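Local atomic coordinates of SH2 domain-containing protein 3C (Homo sapiens, PDB entry 3T6G), a protein that acts as an adapter in cell adhesion and migration, its C-terminal Cdc25-homology domain being locked in a closed form that binds BCAR1 rather than exchanging nucleotide. Residues V168-R171 / Q172-E176; G177-L180 / Y181-L185; K186-L189 / K190-E194. The protein carries 2 engineered substitutions. All blocks are in the same frame, centred on the assembly; numbering follows the deposited sequence.

Contact 1 (V168-R171 / Q172-E176); sequences VTLR and QRHTE
L170 and H174 meet one turn apart, where helix 164-173 ends and helix 175-193 begins. Their side chains lie at about a right angle. The methyl CD1 of L170 rests 3.7 Å from CB of H174. The same methyl comes obliquely to the imidazole, 4.0 Å from CD2 of H174. The CB bond of L170 points away from H174, but with CG anti to the backbone N (chi1 176°) and chi2 at 84° the methyl CD1 is brought round to it. The H174 ring stacks on the ring of H129, and L170 packs on L128, H129 and I132. Both residues thus face helix 121-140.

T169 and R173 run side by side and point the same way. OG1 of T169 lies 3.6 Å from CD of R173, against the aliphatic part of the arginine. The R173 guanidinium makes a long, weak ion pair with E122. V168 and Q172 are a second parallel pair. Here CG1 of V168 lies 3.8 Å from the amide NE2 of Q172, a van der Waals contact.

The backbone changes course at H174. Its N still donates to O of L170 at 2.9 Å, from above the carbonyl plane, but H174 itself leaves helical geometry. It is also the N-cap residue of the next helix. One residue later the hydroxyl OG1 of T175 donates to O of R171 at 2.9 Å.

The chemistry is that of a helix-helix junction. A side-chain hydroxyl takes up a carbonyl at the end of the first helix, where the backbone ladder is running out. Beside T169, the leucine and the imidazole hold the bend against helix 121-140.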
ATOM      1  N   VAL A 168       6.210  23.622  19.246  1.00 72.46           N
ATOM      2  CA  VAL A 168       7.197  24.379  20.011  1.00 73.74           C
ATOM      3  C   VAL A 168       7.439  23.690  21.355  1.00 73.50           C
ATOM      4  O   VAL A 168       8.579  23.416  21.737  1.00 70.36           O
ATOM      5  CB  VAL A 168       6.743  25.824  20.273  1.00 76.57           C
ATOM      6  CG1 VAL A 168       7.542  26.413  21.423  1.00 84.95           C
ATOM      7  CG2 VAL A 168       6.875  26.681  19.014  1.00 74.81           C
ATOM      8  N   THR A 169       6.356  23.390  22.064  1.00 72.99           N
ATOM      9  CA  THR A 169       6.488  22.748  23.359  1.00 72.50           C
ATOM     10  C   THR A 169       7.041  21.318  23.274  1.00 72.96           C
ATOM     11  O   THR A 169       7.687  20.859  24.227  1.00 74.82           O
ATOM     12  CB  THR A 169       5.203  22.890  24.229  1.00 66.82           C
ATOM     13  OG1 THR A 169       5.131  21.834  25.193  1.00 63.06           O
ATOM     14  CG2 THR A 169       3.983  22.886  23.386  1.00 71.65           C
ATOM     15  N   LEU A 170       6.833  20.635  22.139  1.00 63.58           N
ATOM     16  CA  LEU A 170       7.474  19.329  21.915  1.00 62.17           C
ATOM     17  C   LEU A 170       8.972  19.531  21.799  1.00 69.44           C
ATOM     18  O   LEU A 170       9.775  18.693  22.226  1.00 75.54           O
ATOM     19  CB  LEU A 170       6.959  18.640  20.645  1.00 62.11           C
ATOM     20  CG  LEU A 170       7.621  17.308  20.241  1.00 64.96           C
ATOM     21  CD1 LEU A 170       6.982  16.140  20.985  1.00 63.96           C
ATOM     22  CD2 LEU A 170       7.526  17.036  18.731  1.00 61.44           C
ATOM     23  N   ARG A 171       9.341  20.656  21.206  1.00 69.95           N
ATOM     24  CA  ARG A 171      10.739  21.009  21.027  1.00 79.38           C
ATOM     25  C   ARG A 171      11.379  21.341  22.373  1.00 81.42           C
ATOM     26  O   ARG A 171      12.558  21.057  22.601  1.00 80.58           O
ATOM     27  CB  ARG A 171      10.847  22.200  20.078  1.00 92.45           C
ATOM     28  CG  ARG A 171      11.576  21.907  18.777  1.00100.79           C
ATOM     29  CD  ARG A 171      11.155  22.876  17.681  1.00102.48           C
ATOM     30  NE  ARG A 171      10.184  22.254  16.785  1.00103.71           N
ATOM     31  CZ  ARG A 171       9.229  22.911  16.132  1.00 99.04           C
ATOM     32  NH1 ARG A 171       9.100  24.231  16.280  1.00 91.42           N
ATOM     33  NH2 ARG A 171       8.401  22.235  15.334  1.00 93.91           N
ATOM     34  N   GLN A 172      10.593  21.934  23.269  1.00 85.47           N
ATOM     35  CA  GLN A 172      11.089  22.330  24.588  1.00 89.48           C
ATOM     36  C   GLN A 172      11.218  21.156  25.541  1.00 90.73           C
ATOM     37  O   GLN A 172      12.252  20.975  26.179  1.00 92.14           O
ATOM     38  CB  GLN A 172      10.173  23.380  25.212  1.00 90.95           C
ATOM     39  CG  GLN A 172      10.499  24.807  24.798  1.00103.29           C
ATOM     40  CD  GLN A 172       9.372  25.775  25.113  1.00106.50           C
ATOM     41  OE1 GLN A 172       8.387  25.420  25.778  1.00114.12           O
ATOM     42  NE2 GLN A 172       9.501  27.000  24.624  1.00 93.45           N
ATOM     43  N   ARG A 173      10.161  20.351  25.612  1.00 88.88           N
ATOM     44  CA  ARG A 173      10.019  19.343  26.651  1.00 88.54           C
ATOM     45  C   ARG A 173      10.404  17.936  26.219  1.00 93.38           C
ATOM     46  O   ARG A 173      10.729  17.088  27.052  1.00100.16           O
ATOM     47  CB  ARG A 173       8.577  19.334  27.148  1.00 82.39           C
ATOM     48  CG  ARG A 173       8.182  20.598  27.875  1.00 76.45           C
ATOM     49  CD  ARG A 173       6.709  20.592  28.229  1.00 74.74           C
ATOM     50  NE  ARG A 173       6.402  19.722  29.363  1.00 76.68           N
ATOM     51  CZ  ARG A 173       6.663  20.014  30.638  1.00 87.77           C
ATOM     52  NH1 ARG A 173       7.255  21.168  30.963  1.00 92.60           N
ATOM     53  NH2 ARG A 173       6.336  19.146  31.592  1.00 79.00           N
ATOM     54  N   HIS A 174      10.343  17.687  24.920  1.00 91.13           N
ATOM     55  CA  HIS A 174      10.615  16.361  24.389  1.00 86.19           C
ATOM     56  C   HIS A 174      11.630  16.482  23.279  1.00 81.64           C
ATOM     57  O   HIS A 174      11.409  16.056  22.143  1.00 81.43           O
ATOM     58  CB  HIS A 174       9.329  15.729  23.880  1.00 78.46           C
ATOM     59  CG  HIS A 174       8.208  15.818  24.860  1.00 73.11           C
ATOM     60  ND1 HIS A 174       8.105  14.975  25.946  1.00 73.46           N
ATOM     61  CD2 HIS A 174       7.158  16.667  24.938  1.00 64.20           C
ATOM     62  CE1 HIS A 174       7.018  15.278  26.631  1.00 63.56           C
ATOM     63  NE2 HIS A 174       6.432  16.308  26.049  1.00 65.38           N
ATOM     64  N   THR A 175      12.765  17.056  23.628  1.00 73.97           N
ATOM     65  CA  THR A 175      13.728  17.419  22.622  1.00 83.58           C
ATOM     66  C   THR A 175      14.227  16.212  21.823  1.00 89.00           C
ATOM     67  O   THR A 175      14.339  16.288  20.596  1.00 90.67           O
ATOM     68  CB  THR A 175      14.878  18.201  23.230  1.00 77.15           C
ATOM     69  OG1 THR A 175      14.337  19.263  24.031  1.00 84.17           O
ATOM     70  CG2 THR A 175      15.754  18.758  22.130  1.00 70.38           C
ATOM     71  N   GLU A 176      14.517  15.104  22.498  1.00 86.04           N
ATOM     72  CA  GLU A 176      14.946  13.913  21.771  1.00 86.79           C
ATOM     73  C   GLU A 176      13.889  13.470  20.774  1.00 79.66           C
ATOM     74  O   GLU A 176      14.200  13.150  19.632  1.00 80.18           O
ATOM     75  CB  GLU A 176      15.298  12.761  22.705  1.00 96.40           C
ATOM     76  CG  GLU A 176      16.741  12.790  23.175  1.00112.57           C
ATOM     77  CD  GLU A 176      17.275  11.410  23.522  1.00120.88           C
ATOM     78  OE1 GLU A 176      16.630  10.403  23.142  1.00112.10           O
ATOM     79  OE2 GLU A 176      18.342  11.336  24.175  1.00132.95           O
TER

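Contact 2 (G177-L180 / Y181-L185); sequences GAIL and YEKKL
L180 and L185 are joined through backbone and side chain. Their CG atoms, CG of L180 and CG of L185, are 4.3 Å apart, an apolar contact. O of L180 accepts two backbone N-H groups. N of K184 lies 2.8 Å from O of L180 and comes from above the carbonyl plane. N of L185 lies 3.0 Å from the same O of L180 and gives the straighter bond, with an N-H...O angle of 163°. The second bond spans five residues and marks a wider pi-type turn at 181-185.

The turns before it are regular. N of Y181 donates to O of G177 at 3.0 Å, and N of E182 to O of A178 at 3.1 Å. N of K183 donates to O of I179 at 2.7 Å. The carbonyls of 177-180 are therefore all taken up by N-H groups of 181-185.

The lysines add apolar contact. CG of K183 lies 4.0 Å from CG2 of I179. CD1 of L180 meets CG of K184 at 4.0 Å, and these two side chains cross at about a right angle. Both lysines bend at chi2, and their ends lead away. The carboxylate of E182 has a long, weak ion pair with K186.

Y181 and L185 are buried against helix 145-155, on M152, with L155 also under Y181 and F148 under L185. L180 and Y181 reach helix 121-140 at A136 and I132. This part of helix 175-193 lies over both helices.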
ATOM      1  N   GLY A 177      12.638  13.464  21.207  1.00 73.15           N
ATOM      2  CA  GLY A 177      11.547  13.083  20.332  1.00 66.32           C
ATOM      3  C   GLY A 177      11.510  13.908  19.051  1.00 77.98           C
ATOM      4  O   GLY A 177      11.588  13.370  17.940  1.00 80.74           O
ATOM      5  N   ALA A 178      11.388  15.222  19.211  1.00 82.33           N
ATOM      6  CA  ALA A 178      11.274  16.138  18.088  1.00 81.07           C
ATOM      7  C   ALA A 178      12.383  15.944  17.045  1.00 79.77           C
ATOM      8  O   ALA A 178      12.118  15.994  15.832  1.00 72.84           O
ATOM      9  CB  ALA A 178      11.261  17.562  18.588  1.00 88.57           C
ATOM     10  N   ILE A 179      13.614  15.731  17.516  1.00 76.15           N
ATOM     11  CA  ILE A 179      14.760  15.519  16.627  1.00 76.96           C
ATOM     12  C   ILE A 179      14.608  14.193  15.896  1.00 84.00           C
ATOM     13  O   ILE A 179      14.815  14.098  14.681  1.00 89.13           O
ATOM     14  CB  ILE A 179      16.106  15.501  17.393  1.00 80.31           C
ATOM     15  CG1 ILE A 179      16.293  16.783  18.202  1.00 80.89           C
ATOM     16  CG2 ILE A 179      17.287  15.366  16.435  1.00 82.25           C
ATOM     17  CD1 ILE A 179      17.635  16.840  18.892  1.00 81.62           C
ATOM     18  N   LEU A 180      14.244  13.169  16.653  1.00 79.18           N
ATOM     19  CA  LEU A 180      14.057  11.848  16.097  1.00 75.65           C
ATOM     20  C   LEU A 180      13.126  11.938  14.876  1.00 75.30           C
ATOM     21  O   LEU A 180      13.445  11.434  13.790  1.00 70.26           O
ATOM     22  CB  LEU A 180      13.485  10.926  17.165  1.00 68.56           C
ATOM     23  CG  LEU A 180      13.380   9.463  16.744  1.00 75.05           C
ATOM     24  CD1 LEU A 180      14.769   8.863  16.730  1.00 77.13           C
ATOM     25  CD2 LEU A 180      12.443   8.668  17.668  1.00 68.58           C
ATOM     26  N   TYR A 181      11.998  12.620  15.066  1.00 70.38           N
ATOM     27  CA  TYR A 181      11.005  12.821  14.019  1.00 67.62           C
ATOM     28  C   TYR A 181      11.569  13.558  12.802  1.00 80.64           C
ATOM     29  O   TYR A 181      11.470  13.065  11.673  1.00 76.05           O
ATOM     30  CB  TYR A 181       9.815  13.590  14.581  1.00 61.85           C
ATOM     31  CG  TYR A 181       8.712  13.813  13.586  1.00 64.63           C
ATOM     32  CD1 TYR A 181       7.957  12.759  13.123  1.00 59.97           C
ATOM     33  CD2 TYR A 181       8.415  15.081  13.113  1.00 71.58           C
ATOM     34  CE1 TYR A 181       6.935  12.960  12.198  1.00 65.36           C
ATOM     35  CE2 TYR A 181       7.390  15.293  12.186  1.00 69.35           C
ATOM     36  CZ  TYR A 181       6.656  14.227  11.736  1.00 68.97           C
ATOM     37  OH  TYR A 181       5.638  14.414  10.828  1.00 74.89           O
ATOM     38  N   GLU A 182      12.163  14.734  13.040  1.00 80.59           N
ATOM     39  CA  GLU A 182      12.611  15.617  11.963  1.00 76.74           C
ATOM     40  C   GLU A 182      13.817  15.072  11.239  1.00 81.99           C
ATOM     41  O   GLU A 182      13.965  15.249  10.023  1.00 79.31           O
ATOM     42  CB  GLU A 182      12.969  17.007  12.499  1.00 83.82           C
ATOM     43  CG  GLU A 182      11.771  17.880  12.774  1.00 93.45           C
ATOM     44  CD  GLU A 182      10.938  18.129  11.533  1.00 94.45           C
ATOM     45  OE1 GLU A 182      11.541  18.340  10.454  1.00 95.74           O
ATOM     46  OE2 GLU A 182       9.686  18.116  11.642  1.00 88.58           O
ATOM     47  N   LYS A 183      14.688  14.422  12.000  1.00 83.59           N
ATOM     48  CA  LYS A 183      16.014  14.086  11.513  1.00 82.24           C
ATOM     49  C   LYS A 183      16.217  12.600  11.221  1.00 85.20           C
ATOM     50  O   LYS A 183      17.195  12.226  10.584  1.00 91.20           O
ATOM     51  CB  LYS A 183      17.073  14.589  12.505  1.00 86.49           C
ATOM     52  CG  LYS A 183      17.233  16.117  12.532  1.00 97.49           C
ATOM     53  CD  LYS A 183      17.877  16.644  11.248  1.00103.09           C
ATOM     54  CE  LYS A 183      18.120  18.145  11.307  1.00108.58           C
ATOM     55  NZ  LYS A 183      18.750  18.664  10.050  1.00113.57           N
ATOM     56  N   LYS A 184      15.308  11.750  11.688  1.00 86.94           N
ATOM     57  CA  LYS A 184      15.462  10.312  11.467  1.00 87.18           C
ATOM     58  C   LYS A 184      14.285   9.716  10.723  1.00 82.17           C
ATOM     59  O   LYS A 184      14.444   9.167   9.637  1.00 87.35           O
ATOM     60  CB  LYS A 184      15.662   9.576  12.793  1.00 85.55           C
ATOM     61  CG  LYS A 184      16.907  10.015  13.565  1.00 91.82           C
ATOM     62  CD  LYS A 184      18.193   9.634  12.850  1.00 92.28           C
ATOM     63  CE  LYS A 184      19.404  10.243  13.536  1.00 98.41           C
ATOM     64  NZ  LYS A 184      20.600  10.257  12.637  1.00 99.59           N
ATOM     65  N   LEU A 185      13.104   9.844  11.314  1.00 71.34           N
ATOM     66  CA  LEU A 185      11.922   9.186  10.806  1.00 71.85           C
ATOM     67  C   LEU A 185      11.435   9.760   9.502  1.00 70.99           C
ATOM     68  O   LEU A 185      11.148   9.013   8.558  1.00 72.97           O
ATOM     69  CB  LEU A 185      10.793   9.266  11.831  1.00 68.30           C
ATOM     70  CG  LEU A 185      11.163   8.624  13.155  1.00 63.78           C
ATOM     71  CD1 LEU A 185       9.971   8.634  14.113  1.00 56.40           C
ATOM     72  CD2 LEU A 185      11.674   7.216  12.880  1.00 58.06           C
TER

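Contact 3 (K186-L189 / K190-E194); sequences KPFL and KSLNE
F188 and L192 form the tight side of this last stretch of helix 175-193. CD1 of L192 lies 3.6 Å from CE2 of F188, and CG of L192 sits over one face of the phenyl ring. The CB bond of F188 points away, but its first torsion, with CG anti to the backbone N (chi1 180°), brings the ring back against L192. R139 makes a cation-pi contact with the same ring, M145 of helix 145-155 touches both F188 and L192, and L189 faces A149 and M152 of that helix. An alanine in place of L192 would probably leave that ring face without its cover and open a gap beside M145, P199 and H208. L189 packs less closely on L192, with 4.3 Å between CD1 of L189 and CD1 of L192. The amide of N193 lies by L189, with ND2 of N193 4.1 Å from CG of L189, and its OD1 is anchored by a hydrogen bond to NE2 of H208.

The stretch belongs to the all-helical Ras-GEF (Cdc25-homology) domain. Its helix is kinked at P187, whose N has no bond to the preceding turn. Regular bonding then resumes. N of L192 donates to O of F188 at 3.0 Å, in the carbonyl plane, and N of N193 to O of L189 at 3.1 Å. The earlier bond from N of K190 to O of K186 is weak.

The solvent side is looser. P187 and K190 are exposed, and the K190 chain extends beyond CG with its end leading away. Beside them OG of S191 is 3.6 Å from O of P187.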
ATOM      1  N   LYS A 186      11.300  11.080   9.470  1.00 65.19           N
ATOM      2  CA  LYS A 186      10.725  11.771   8.317  1.00 71.14           C
ATOM      3  C   LYS A 186      11.475  11.490   7.014  1.00 70.21           C
ATOM      4  O   LYS A 186      10.856  11.179   5.981  1.00 67.40           O
ATOM      5  CB  LYS A 186      10.655  13.274   8.566  1.00 70.67           C
ATOM      6  CG  LYS A 186       9.301  13.857   8.241  1.00 68.59           C
ATOM      7  CD  LYS A 186       9.185  15.275   8.717  1.00 80.53           C
ATOM      8  CE  LYS A 186       7.850  15.862   8.326  1.00 90.99           C
ATOM      9  NZ  LYS A 186       7.681  17.205   8.950  1.00102.10           N
ATOM     10  N   PRO A 187      12.808  11.597   7.064  1.00 62.65           N
ATOM     11  CA  PRO A 187      13.680  11.398   5.900  1.00 68.43           C
ATOM     12  C   PRO A 187      13.855   9.923   5.544  1.00 80.83           C
ATOM     13  O   PRO A 187      14.228   9.595   4.417  1.00 86.80           O
ATOM     14  CB  PRO A 187      15.020  12.013   6.340  1.00 61.63           C
ATOM     15  CG  PRO A 187      14.686  12.864   7.569  1.00 64.51           C
ATOM     16  CD  PRO A 187      13.528  12.157   8.218  1.00 62.17           C
ATOM     17  N   PHE A 188      13.601   9.041   6.500  1.00 85.55           N
ATOM     18  CA  PHE A 188      13.600   7.608   6.224  1.00 79.19           C
ATOM     19  C   PHE A 188      12.422   7.311   5.318  1.00 70.56           C
ATOM     20  O   PHE A 188      12.548   6.675   4.278  1.00 74.80           O
ATOM     21  CB  PHE A 188      13.444   6.835   7.524  1.00 72.77           C
ATOM     22  CG  PHE A 188      13.426   5.338   7.354  1.00 72.89           C
ATOM     23  CD1 PHE A 188      14.590   4.644   7.077  1.00 79.25           C
ATOM     24  CD2 PHE A 188      12.249   4.624   7.513  1.00 73.04           C
ATOM     25  CE1 PHE A 188      14.575   3.265   6.942  1.00 81.28           C
ATOM     26  CE2 PHE A 188      12.228   3.239   7.390  1.00 71.23           C
ATOM     27  CZ  PHE A 188      13.389   2.563   7.104  1.00 74.36           C
ATOM     28  N   LEU A 189      11.271   7.805   5.733  1.00 56.61           N
ATOM     29  CA  LEU A 189      10.049   7.630   4.984  1.00 56.89           C
ATOM     30  C   LEU A 189      10.163   8.259   3.597  1.00 66.34           C
ATOM     31  O   LEU A 189       9.574   7.777   2.629  1.00 69.94           O
ATOM     32  CB  LEU A 189       8.910   8.268   5.756  1.00 45.15           C
ATOM     33  CG  LEU A 189       7.528   8.118   5.155  1.00 54.26           C
ATOM     34  CD1 LEU A 189       7.155   6.655   4.984  1.00 57.59           C
ATOM     35  CD2 LEU A 189       6.524   8.865   5.996  1.00 50.26           C
ATOM     36  N   LYS A 190      10.924   9.339   3.500  1.00 69.12           N
ATOM     37  CA  LYS A 190      11.074  10.023   2.227  1.00 73.51           C
ATOM     38  C   LYS A 190      11.839   9.125   1.255  1.00 74.69           C
ATOM     39  O   LYS A 190      11.494   9.048   0.082  1.00 83.13           O
ATOM     40  CB  LYS A 190      11.798  11.349   2.424  1.00 79.97           C
ATOM     41  CG  LYS A 190      11.426  12.434   1.450  1.00 82.57           C
ATOM     42  CD  LYS A 190      12.205  13.704   1.795  1.00 85.98           C
ATOM     43  CE  LYS A 190      11.943  14.830   0.804  1.00 87.79           C
ATOM     44  NZ  LYS A 190      12.578  16.110   1.269  1.00 95.73           N
ATOM     45  N   SER A 191      12.872   8.446   1.759  1.00 66.99           N
ATOM     46  CA  SER A 191      13.591   7.421   1.006  1.00 65.93           C
ATOM     47  C   SER A 191      12.670   6.301   0.541  1.00 73.78           C
ATOM     48  O   SER A 191      12.607   6.002  -0.649  1.00 84.73           O
ATOM     49  CB  SER A 191      14.692   6.795   1.850  1.00 67.77           C
ATOM     50  OG  SER A 191      15.840   7.619   1.907  1.00 78.58           O
ATOM     51  N   LEU A 192      11.974   5.674   1.484  1.00 63.19           N
ATOM     52  CA  LEU A 192      11.158   4.516   1.162  1.00 71.51           C
ATOM     53  C   LEU A 192      10.272   4.847  -0.016  1.00 74.75           C
ATOM     54  O   LEU A 192      10.076   4.016  -0.900  1.00 76.58           O
ATOM     55  CB  LEU A 192      10.267   4.103   2.345  1.00 66.31           C
ATOM     56  CG  LEU A 192      10.909   3.558   3.616  1.00 63.88           C
ATOM     57  CD1 LEU A 192       9.830   3.256   4.670  1.00 53.33           C
ATOM     58  CD2 LEU A 192      11.707   2.321   3.279  1.00 69.44           C
ATOM     59  N   ASN A 193       9.723   6.062  -0.004  1.00 67.35           N
ATOM     60  CA  ASN A 193       8.761   6.486  -1.009  1.00 61.80           C
ATOM     61  C   ASN A 193       9.443   6.880  -2.323  1.00 65.83           C
ATOM     62  O   ASN A 193       8.789   7.005  -3.349  1.00 64.99           O
ATOM     63  CB  ASN A 193       7.970   7.684  -0.514  1.00 60.52           C
ATOM     64  CG  ASN A 193       6.868   7.316   0.424  1.00 69.66           C
ATOM     65  OD1 ASN A 193       6.371   6.187   0.427  1.00 78.98           O
ATOM     66  ND2 ASN A 193       6.441   8.288   1.220  1.00 69.39           N
ATOM     67  N   GLU A 194      10.746   7.121  -2.267  1.00 65.34           N
ATOM     68  CA  GLU A 194      11.522   7.458  -3.453  1.00 71.55           C
ATOM     69  C   GLU A 194      12.212   6.194  -3.883  1.00 74.12           C
ATOM     70  O   GLU A 194      13.208   6.245  -4.587  1.00 77.89           O
ATOM     71  CB  GLU A 194      12.592   8.509  -3.137  1.00 72.52           C
ATOM     72  CG  GLU A 194      12.045   9.842  -2.672  1.00 84.17           C
ATOM     73  CD  GLU A 194      13.139  10.859  -2.352  1.00 98.49           C
ATOM     74  OE1 GLU A 194      12.812  12.062  -2.260  1.00106.44           O
ATOM     75  OE2 GLU A 194      14.315  10.460  -2.189  1.00100.23           O
TER

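In the fold
From the N terminus, the three contacts follow one another in series, and none nests in or crosses another. Each is local and closes no long loop. Contact 1 spans the bend from helix 164-173 into helix 175-193. Contacts 2 and 3 lie farther along that second helix. Contact 1 touches contact 2 where CD2 of L170 meets CB of A178 at 3.8 Å. Contact 2 passes to contact 3 through a probable hydrogen bond from N of K186 to O of Y181, 3.0 Å. Contacts 1 and 3 do not touch. Contact 1 packs on helix 121-140, contact 2 on both helix 121-140 and helix 145-155, and contact 3 on helix 145-155 and the loop at H208.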